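Local structure of ATP-dependent 6-phosphofructokinase isozyme 2 (Escherichia coli, 3UMO) at residues L13-I18 with P33-G38; F59-A64 with D87-N92; A111-D116 with S139-V144. The protein phosphorylates D-fructose 6-phosphate to fructose 1,6-bisphosphate at the expense of ATP, the first committing step of glycolysis, and works as a homodimer. All blocks are in the same frame, centred on the assembly; numbering follows the deposited sequence.

In the fold
The three contacts follow one another along the path from the small mixed sheet of this ribokinase-family kinase to its larger parallel sheet. Contacts 1 and 2 have centres about 13 Å apart and share a backbone link, L13 N to R90 O at 2.9 Å. Contacts 2 and 3, with centres about 11 Å apart, are joined by D87 OD2 and A112 N, also at 2.9 Å. Contacts 1 and 3 do not touch; their nearest atoms are about 8 Å apart. Each contact carries residues assigned to the substrate site, presumably that of fructose 6-phosphate: L13 and D14 in the first, R90, Q91 and N92 in the second, S139 in the third. Contacts 1 and 2 also meet the second subunit.

Contact 1. Residues L13-I18 with P33-G38; sequences LDSATI and PVFEPG
D14 and E36 form a hydrogen-bonded antiparallel pair: D14 N reaches E36 O at 2.8 Å, and E36 N returns to D14 O at 2.9 Å. A16 and V34 exchange the same two bonds, A16 N to V34 O at 2.8 Å. Between them S15 faces F35. With CG placed beside its backbone N (chi1 -59°), F35 brings CE1 to 3.2 Å from S15 OG, which approaches the ring obliquely. S15 CB rests on P33 CB at 3.6 Å, and L13 CD1 on F35 CB at 4.0 Å. Farther out on this face, H68 stands nearly perpendicular to the F35 ring, and W88 of the second subunit packs on both L13 and F35. The two strands lie at one edge of the mixed sheet that serves as the lid of the ribokinase fold, with 34-38 outermost in the chain. On the opposite face D14 OD1 is held by S12 OG and N92 N, while D14 OD2 lies 3.4 Å from G38 CA, where a side chain would collide. With D14 OD2 and E36 OE2 4.5 Å apart, this face probably concentrates negative charge beside the substrate site, whereas the F35 face offers apolar surface to the partner subunit.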
loop_
_atom_site.group_PDB
_atom_site.type_symbol
_atom_site.label_atom_id
_atom_site.label_comp_id
_atom_site.label_asym_id
_atom_site.label_seq_id
_atom_site.Cartn_x
_atom_site.Cartn_y
_atom_site.Cartn_z
ATOM N N LEU A 13 22.141 -15.413 -1.096
ATOM C CA LEU A 13 22.844 -14.301 -0.474
ATOM C C LEU A 13 21.854 -13.152 -0.439
ATOM O O LEU A 13 21.590 -12.518 -1.461
ATOM C CB LEU A 13 24.079 -13.896 -1.282
ATOM C CG LEU A 13 24.871 -12.727 -0.685
ATOM C CD1 LEU A 13 25.546 -13.172 0.600
ATOM C CD2 LEU A 13 25.901 -12.199 -1.678
ATOM N N ASP A 14 21.284 -12.893 0.730
ATOM C CA ASP A 14 20.206 -11.921 0.824
ATOM C C ASP A 14 20.731 -10.508 1.029
ATOM O O ASP A 14 21.735 -10.295 1.713
ATOM C CB ASP A 14 19.221 -12.301 1.937
ATOM C CG ASP A 14 18.503 -13.607 1.656
ATOM O OD1 ASP A 14 18.443 -14.010 0.474
ATOM O OD2 ASP A 14 17.997 -14.228 2.614
ATOM N N SER A 15 20.053 -9.550 0.411
ATOM C CA SER A 15 20.383 -8.143 0.587
ATOM C C SER A 15 19.338 -7.513 1.484
ATOM O O SER A 15 18.145 -7.652 1.235
ATOM C CB SER A 15 20.387 -7.413 -0.758
ATOM O OG SER A 15 21.477 -7.810 -1.565
ATOM N N ALA A 16 19.779 -6.828 2.532
ATOM C CA ALA A 16 18.861 -6.058 3.362
ATOM C C ALA A 16 19.127 -4.580 3.117
ATOM O O ALA A 16 20.246 -4.095 3.314
ATOM C CB ALA A 16 19.046 -6.390 4.834
ATOM N N THR A 17 18.098 -3.866 2.677
ATOM C CA THR A 17 18.251 -2.453 2.369
ATOM C C THR A 17 17.164 -1.610 3.026
ATOM O O THR A 17 16.156 -2.141 3.519
ATOM C CB THR A 17 18.251 -2.213 0.846
ATOM O OG1 THR A 17 18.531 -0.835 0.581
ATOM C CG2 THR A 17 16.900 -2.584 0.236
ATOM N N ILE A 18 17.373 -0.296 3.023
ATOM C CA ILE A 18 16.471 0.646 3.669
ATOM C C ILE A 18 16.037 1.711 2.664
ATOM O O ILE A 18 16.839 2.161 1.842
ATOM C CB ILE A 18 17.168 1.325 4.874
ATOM C CG1 ILE A 18 17.562 0.276 5.920
ATOM C CG2 ILE A 18 16.271 2.359 5.507
ATOM C CD1 ILE A 18 18.530 0.805 6.982
ATOM N N PRO A 33 23.171 -2.283 0.374
ATOM C CA PRO A 33 22.618 -3.411 1.132
ATOM C C PRO A 33 23.608 -4.047 2.099
ATOM O O PRO A 33 24.821 -4.061 1.850
ATOM C CB PRO A 33 22.251 -4.413 0.038
ATOM C CG PRO A 33 23.198 -4.101 -1.084
ATOM C CD PRO A 33 23.375 -2.609 -1.049
ATOM N N VAL A 34 23.075 -4.559 3.205
ATOM C CA VAL A 34 23.832 -5.423 4.097
ATOM C C VAL A 34 23.540 -6.851 3.665
ATOM O O VAL A 34 22.376 -7.233 3.539
ATOM C CB VAL A 34 23.416 -5.235 5.570
ATOM C CG1 VAL A 34 24.054 -6.313 6.444
ATOM C CG2 VAL A 34 23.808 -3.845 6.055
ATOM N N PHE A 35 24.582 -7.637 3.417
ATOM C CA PHE A 35 24.375 -9.006 2.955
ATOM C C PHE A 35 24.288 -9.980 4.117
ATOM O O PHE A 35 24.979 -9.831 5.124
ATOM C CB PHE A 35 25.478 -9.432 1.983
ATOM C CG PHE A 35 25.567 -8.559 0.765
ATOM C CD1 PHE A 35 24.572 -8.592 -0.194
ATOM C CD2 PHE A 35 26.636 -7.690 0.587
ATOM C CE1 PHE A 35 24.635 -7.786 -1.322
ATOM C CE2 PHE A 35 26.706 -6.874 -0.538
ATOM C CZ PHE A 35 25.702 -6.925 -1.494
ATOM N N GLU A 36 23.418 -10.973 3.977
ATOM C CA GLU A 36 23.267 -11.988 5.012
ATOM C C GLU A 36 22.987 -13.343 4.372
ATOM O O GLU A 36 22.456 -13.414 3.257
ATOM C CB GLU A 36 22.142 -11.613 5.984
ATOM C CG GLU A 36 20.745 -11.855 5.441
ATOM C CD GLU A 36 19.682 -11.052 6.173
ATOM O OE1 GLU A 36 20.044 -10.139 6.948
ATOM O OE2 GLU A 36 18.482 -11.332 5.964
ATOM N N PRO A 37 23.359 -14.425 5.074
ATOM C CA PRO A 37 23.073 -15.772 4.572
ATOM C C PRO A 37 21.577 -16.046 4.525
ATOM O O PRO A 37 20.835 -15.667 5.432
ATOM C CB PRO A 37 23.742 -16.680 5.611
ATOM C CG PRO A 37 24.808 -15.831 6.227
ATOM C CD PRO A 37 24.203 -14.460 6.283
ATOM N N GLY A 38 21.135 -16.698 3.460
ATOM C CA GLY A 38 19.734 -17.035 3.327
ATOM C C GLY A 38 19.574 -18.503 3.016
ATOM O O GLY A 38 20.496 -19.140 2.506
#

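Contact 2. Residues F59-A64 with D87-N92; sequences FPAGGA and DWTRQN
T89 grips G62 through both its backbone and its side chain. The side-chain bond depends on a first torsion of -65°, which sets T89 OG1 beside its own backbone N, so that hydroxyl and amide both face G62; OG1 accepts from G62 N at 3.0 Å. T89 N answers with an almost straight bond (173°) to G62 O, 2.9 Å long, although it comes from above the carbonyl plane. The same hydroxyl meets a water 2.6 Å away, and this water donates to P60 O at 2.8 Å, extending the grip back along the strand. An alanine in place of T89 would keep the backbone bond but would probably leave G62 N and the water without their hydroxyl partner. A side chain at G62 would run into D87 O. The junction lies where strand 55-61 of the parallel sheet turns into helix 63-75, within a beta-alpha-beta unit completed by strand 80-84; residues 87-92 then lead out to lid strand 93-97. W88 has its CG between the backbone N and the carbonyl carbon (chi1 78°), which swings the indole away from the glycines. R90 doubles back over it, NH2 lying over the W88 ring, 3.2 Å above its plane. That nitrogen also makes a salt bridge to D87 OD1 at 2.9 Å, met from above the carboxylate plane, and a weak bond to W88 O at 2.8 Å. A64 of the second subunit packs on W88.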
loop_
_atom_site.group_PDB
_atom_site.type_symbol
_atom_site.label_atom_id
_atom_site.label_comp_id
_atom_site.label_asym_id
_atom_site.label_seq_id
_atom_site.Cartn_x
_atom_site.Cartn_y
_atom_site.Cartn_z
ATOM N N PHE A 59 25.524 -27.095 1.224
ATOM C CA PHE A 59 24.804 -26.341 0.194
ATOM C C PHE A 59 25.658 -26.081 -1.044
ATOM O O PHE A 59 26.889 -26.068 -0.964
ATOM C CB PHE A 59 24.266 -25.007 0.753
ATOM C CG PHE A 59 25.333 -24.089 1.287
ATOM C CD1 PHE A 59 25.919 -23.133 0.466
ATOM C CD2 PHE A 59 25.737 -24.168 2.616
ATOM C CE1 PHE A 59 26.907 -22.279 0.954
ATOM C CE2 PHE A 59 26.722 -23.318 3.116
ATOM C CZ PHE A 59 27.308 -22.371 2.281
ATOM N N PRO A 60 25.002 -25.880 -2.199
ATOM C CA PRO A 60 25.718 -25.461 -3.404
ATOM C C PRO A 60 26.000 -23.966 -3.347
ATOM O O PRO A 60 25.148 -23.189 -2.901
ATOM C CB PRO A 60 24.718 -25.758 -4.524
ATOM C CG PRO A 60 23.373 -25.595 -3.871
ATOM C CD PRO A 60 23.559 -26.079 -2.450
ATOM N N ALA A 61 27.184 -23.573 -3.794
ATOM C CA ALA A 61 27.539 -22.165 -3.864
ATOM C C ALA A 61 28.172 -21.876 -5.218
ATOM O O ALA A 61 28.975 -22.666 -5.720
ATOM C CB ALA A 61 28.497 -21.809 -2.744
ATOM N N GLY A 62 27.817 -20.739 -5.806
ATOM C CA GLY A 62 28.325 -20.389 -7.119
ATOM C C GLY A 62 28.641 -18.915 -7.262
ATOM O O GLY A 62 27.910 -18.058 -6.763
ATOM N N GLY A 63 29.741 -18.621 -7.947
ATOM C CA GLY A 63 30.115 -17.249 -8.229
ATOM C C GLY A 63 30.542 -16.458 -7.010
ATOM O O GLY A 63 30.721 -17.009 -5.919
ATOM N N ALA A 64 30.699 -15.152 -7.202
ATOM C CA ALA A 64 31.157 -14.261 -6.142
ATOM C C ALA A 64 30.120 -14.124 -5.034
ATOM O O ALA A 64 30.468 -13.889 -3.879
ATOM C CB ALA A 64 31.503 -12.896 -6.715
ATOM N N ASP A 87 25.729 -22.217 -11.810
ATOM C CA ASP A 87 24.825 -21.073 -11.721
ATOM C C ASP A 87 25.094 -20.302 -10.428
ATOM O O ASP A 87 25.186 -20.898 -9.350
ATOM C CB ASP A 87 23.373 -21.557 -11.781
ATOM C CG ASP A 87 22.395 -20.457 -12.175
ATOM O OD1 ASP A 87 22.842 -19.388 -12.649
ATOM O OD2 ASP A 87 21.174 -20.678 -12.019
ATOM N N TRP A 88 25.217 -18.982 -10.527
ATOM C CA TRP A 88 25.616 -18.177 -9.373
ATOM C C TRP A 88 24.538 -18.098 -8.286
ATOM O O TRP A 88 23.338 -18.048 -8.578
ATOM C CB TRP A 88 26.057 -16.766 -9.803
ATOM C CG TRP A 88 24.919 -15.825 -10.112
ATOM C CD1 TRP A 88 24.171 -15.104 -9.215
ATOM C CD2 TRP A 88 24.415 -15.492 -11.411
ATOM N NE1 TRP A 88 23.228 -14.356 -9.880
ATOM C CE2 TRP A 88 23.359 -14.573 -11.223
ATOM C CE3 TRP A 88 24.751 -15.884 -12.706
ATOM C CZ2 TRP A 88 22.638 -14.043 -12.296
ATOM C CZ3 TRP A 88 24.035 -15.355 -13.767
ATOM C CH2 TRP A 88 22.990 -14.445 -13.555
ATOM N N THR A 89 24.980 -18.077 -7.031
ATOM C CA THR A 89 24.081 -18.015 -5.879
ATOM C C THR A 89 23.153 -16.803 -5.972
ATOM O O THR A 89 23.616 -15.667 -6.098
ATOM C CB THR A 89 24.885 -17.981 -4.556
ATOM O OG1 THR A 89 25.590 -19.221 -4.405
ATOM C CG2 THR A 89 23.963 -17.771 -3.350
ATOM N N ARG A 90 21.846 -17.065 -5.925
ATOM C CA ARG A 90 20.826 -16.034 -6.125
ATOM C C ARG A 90 20.602 -15.186 -4.877
ATOM O O ARG A 90 21.013 -15.560 -3.777
ATOM C CB ARG A 90 19.505 -16.669 -6.574
ATOM C CG ARG A 90 19.550 -17.295 -7.959
ATOM C CD ARG A 90 19.908 -16.264 -9.021
ATOM N NE ARG A 90 19.612 -16.732 -10.377
ATOM C CZ ARG A 90 20.508 -17.263 -11.205
ATOM N NH1 ARG A 90 20.140 -17.652 -12.419
ATOM N NH2 ARG A 90 21.772 -17.406 -10.822
ATOM N N GLN A 91 19.943 -14.045 -5.061
ATOM C CA GLN A 91 19.748 -13.078 -3.986
ATOM C C GLN A 91 18.277 -12.761 -3.756
ATOM O O GLN A 91 17.549 -12.450 -4.706
ATOM C CB GLN A 91 20.463 -11.769 -4.324
ATOM C CG GLN A 91 21.941 -11.900 -4.665
ATOM C CD GLN A 91 22.713 -10.633 -4.329
ATOM O OE1 GLN A 91 23.386 -10.054 -5.180
ATOM N NE2 GLN A 91 22.612 -10.195 -3.075
ATOM N N ASN A 92 17.836 -12.839 -2.501
ATOM C CA ASN A 92 16.521 -12.315 -2.140
ATOM C C ASN A 92 16.677 -10.917 -1.551
ATOM O O ASN A 92 17.773 -10.534 -1.141
ATOM C CB ASN A 92 15.788 -13.242 -1.165
ATOM C CG ASN A 92 15.429 -14.566 -1.790
ATOM O OD1 ASN A 92 15.216 -14.647 -2.998
ATOM N ND2 ASN A 92 15.373 -15.614 -0.978
HETATM O O HOH W 1 23.851 -21.199 -4.475
#

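Contact 3. Residues A111-D116 with S139-V144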
loop_
_atom_site.group_PDB
_atom_site.type_symbol
_atom_site.label_atom_id
_atom_site.label_comp_id
_atom_site.label_asym_id
_atom_site.label_seq_id
_atom_site.Cartn_x
_atom_site.Cartn_y
_atom_site.Cartn_z
ATOM N N ALA A 111 19.369 -20.593 -7.173
ATOM C CA ALA A 111 20.082 -20.919 -8.403
ATOM C C ALA A 111 19.720 -22.317 -8.894
ATOM O O ALA A 111 19.317 -23.186 -8.119
ATOM C CB ALA A 111 21.586 -20.813 -8.195
ATOM N N ALA A 112 19.882 -22.532 -10.191
ATOM C CA ALA A 112 19.640 -23.845 -10.774
ATOM C C ALA A 112 20.702 -24.841 -10.322
ATOM O O ALA A 112 21.829 -24.458 -9.997
ATOM C CB ALA A 112 19.605 -23.756 -12.289
ATOM N N LEU A 113 20.330 -26.117 -10.292
ATOM C CA LEU A 113 21.263 -27.190 -9.969
ATOM C C LEU A 113 21.212 -28.197 -11.103
ATOM O O LEU A 113 20.129 -28.639 -11.479
ATOM C CB LEU A 113 20.857 -27.894 -8.672
ATOM C CG LEU A 113 21.380 -27.395 -7.327
ATOM C CD1 LEU A 113 20.827 -28.269 -6.208
ATOM C CD2 LEU A 113 22.899 -27.406 -7.315
ATOM N N ASN A 114 22.361 -28.559 -11.663
ATOM C CA ASN A 114 22.351 -29.619 -12.666
ATOM C C ASN A 114 22.435 -30.981 -11.988
ATOM O O ASN A 114 22.572 -31.060 -10.769
ATOM C CB ASN A 114 23.433 -29.433 -13.744
ATOM C CG ASN A 114 24.850 -29.462 -13.188
ATOM O OD1 ASN A 114 25.160 -30.209 -12.260
ATOM N ND2 ASN A 114 25.723 -28.646 -13.770
ATOM N N GLU A 115 22.343 -32.047 -12.770
ATOM C CA GLU A 115 22.321 -33.386 -12.198
ATOM C C GLU A 115 23.646 -33.756 -11.535
ATOM O O GLU A 115 23.654 -34.391 -10.483
ATOM C CB GLU A 115 21.923 -34.417 -13.252
ATOM C CG GLU A 115 20.473 -34.295 -13.694
ATOM C CD GLU A 115 20.135 -35.210 -14.856
ATOM O OE1 GLU A 115 21.023 -35.465 -15.697
ATOM O OE2 GLU A 115 18.979 -35.672 -14.929
ATOM N N ASP A 116 24.759 -33.349 -12.141
ATOM C CA ASP A 116 26.075 -33.626 -11.570
ATOM C C ASP A 116 26.218 -32.982 -10.195
ATOM O O ASP A 116 26.671 -33.617 -9.242
ATOM C CB ASP A 116 27.183 -33.117 -12.490
ATOM C CG ASP A 116 28.564 -33.249 -11.865
ATOM O OD1 ASP A 116 28.840 -34.292 -11.233
ATOM O OD2 ASP A 116 29.374 -32.310 -12.006
ATOM N N SER A 139 13.244 -24.441 0.067
ATOM C CA SER A 139 12.599 -24.724 -1.210
ATOM C C SER A 139 13.438 -25.637 -2.103
ATOM O O SER A 139 14.623 -25.873 -1.842
ATOM C CB SER A 139 12.313 -23.416 -1.953
ATOM O OG SER A 139 13.514 -22.711 -2.235
ATOM N N LEU A 140 12.808 -26.142 -3.161
ATOM C CA LEU A 140 13.488 -26.962 -4.161
ATOM C C LEU A 140 13.861 -26.091 -5.356
ATOM O O LEU A 140 12.985 -25.485 -5.981
ATOM C CB LEU A 140 12.581 -28.110 -4.624
ATOM C CG LEU A 140 13.262 -29.138 -5.528
ATOM C CD1 LEU A 140 14.226 -29.991 -4.716
ATOM C CD2 LEU A 140 12.244 -30.015 -6.255
ATOM N N PRO A 141 15.163 -26.021 -5.678
ATOM C CA PRO A 141 15.635 -25.161 -6.768
ATOM C C PRO A 141 15.326 -25.771 -8.124
ATOM O O PRO A 141 15.068 -26.979 -8.196
ATOM C CB PRO A 141 17.151 -25.126 -6.541
ATOM C CG PRO A 141 17.451 -26.450 -5.918
ATOM C CD PRO A 141 16.275 -26.729 -5.017
ATOM N N PRO A 142 15.341 -24.950 -9.188
ATOM C CA PRO A 142 15.134 -25.470 -10.542
ATOM C C PRO A 142 16.209 -26.492 -10.889
ATOM O O PRO A 142 17.342 -26.369 -10.413
ATOM C CB PRO A 142 15.315 -24.231 -11.430
ATOM C CG PRO A 142 15.092 -23.066 -10.536
ATOM C CD PRO A 142 15.557 -23.491 -9.175
ATOM N N GLY A 143 15.861 -27.490 -11.694
ATOM C CA GLY A 143 16.837 -28.461 -12.157
ATOM C C GLY A 143 16.839 -29.769 -11.389
ATOM O O GLY A 143 17.532 -30.715 -11.768
ATOM N N VAL A 144 16.067 -29.833 -10.308
ATOM C CA VAL A 144 16.026 -31.037 -9.486
ATOM C C VAL A 144 14.652 -31.699 -9.520
ATOM O O VAL A 144 13.677 -31.146 -9.013
ATOM C CB VAL A 144 16.393 -30.734 -8.022
ATOM C CG1 VAL A 144 16.480 -32.029 -7.220
ATOM C CG2 VAL A 144 17.710 -29.974 -7.948
#
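L113 turns its CG toward its own backbone N with a first torsion of -90°, somewhat off the staggered value, and its extended second torsion carries CD1 onto the P141 ring, where L113 CD1 lies 3.8 Å from P141 CG. V144 keeps CG1 anti to its backbone N (chi1 -174°); the other branch, CG2, is thereby left to touch L113 CB at 3.8 Å. These two side chains run alongside each other and point the same way, whereas L113 passes P141 at a slant. A backbone bond holds the leucine in place: L113 N donates to P142 O at 3.0 Å, with an angle of 161° at the hydrogen. P142 O also receives the CA hydrogen of A112, its CA 3.4 Å away. P141 to V144 form a type II beta turn with G143 at its third position, where the positive phi suits glycine. G143 CA comes to 3.4 Å from L113 O in a further CA-H...O contact, and a side chain at G143 would strike that oxygen. The turn belongs to the beta-alpha-beta crossover from strand 133-137 through helix 146-158 to strand 162-166. Residues 111-116 bring the chain back from lid strand 103-107 into helix 115-125, with N114 as N-cap: its OD1 accepts from E117 N. Upstream, A111 O rests against P141 CB at 3.3 Å. L113 also touches L121 of helix 115-125 and P60 at the end of strand 55-61, while V144 leans on F118 of the same helix and P141 on L9.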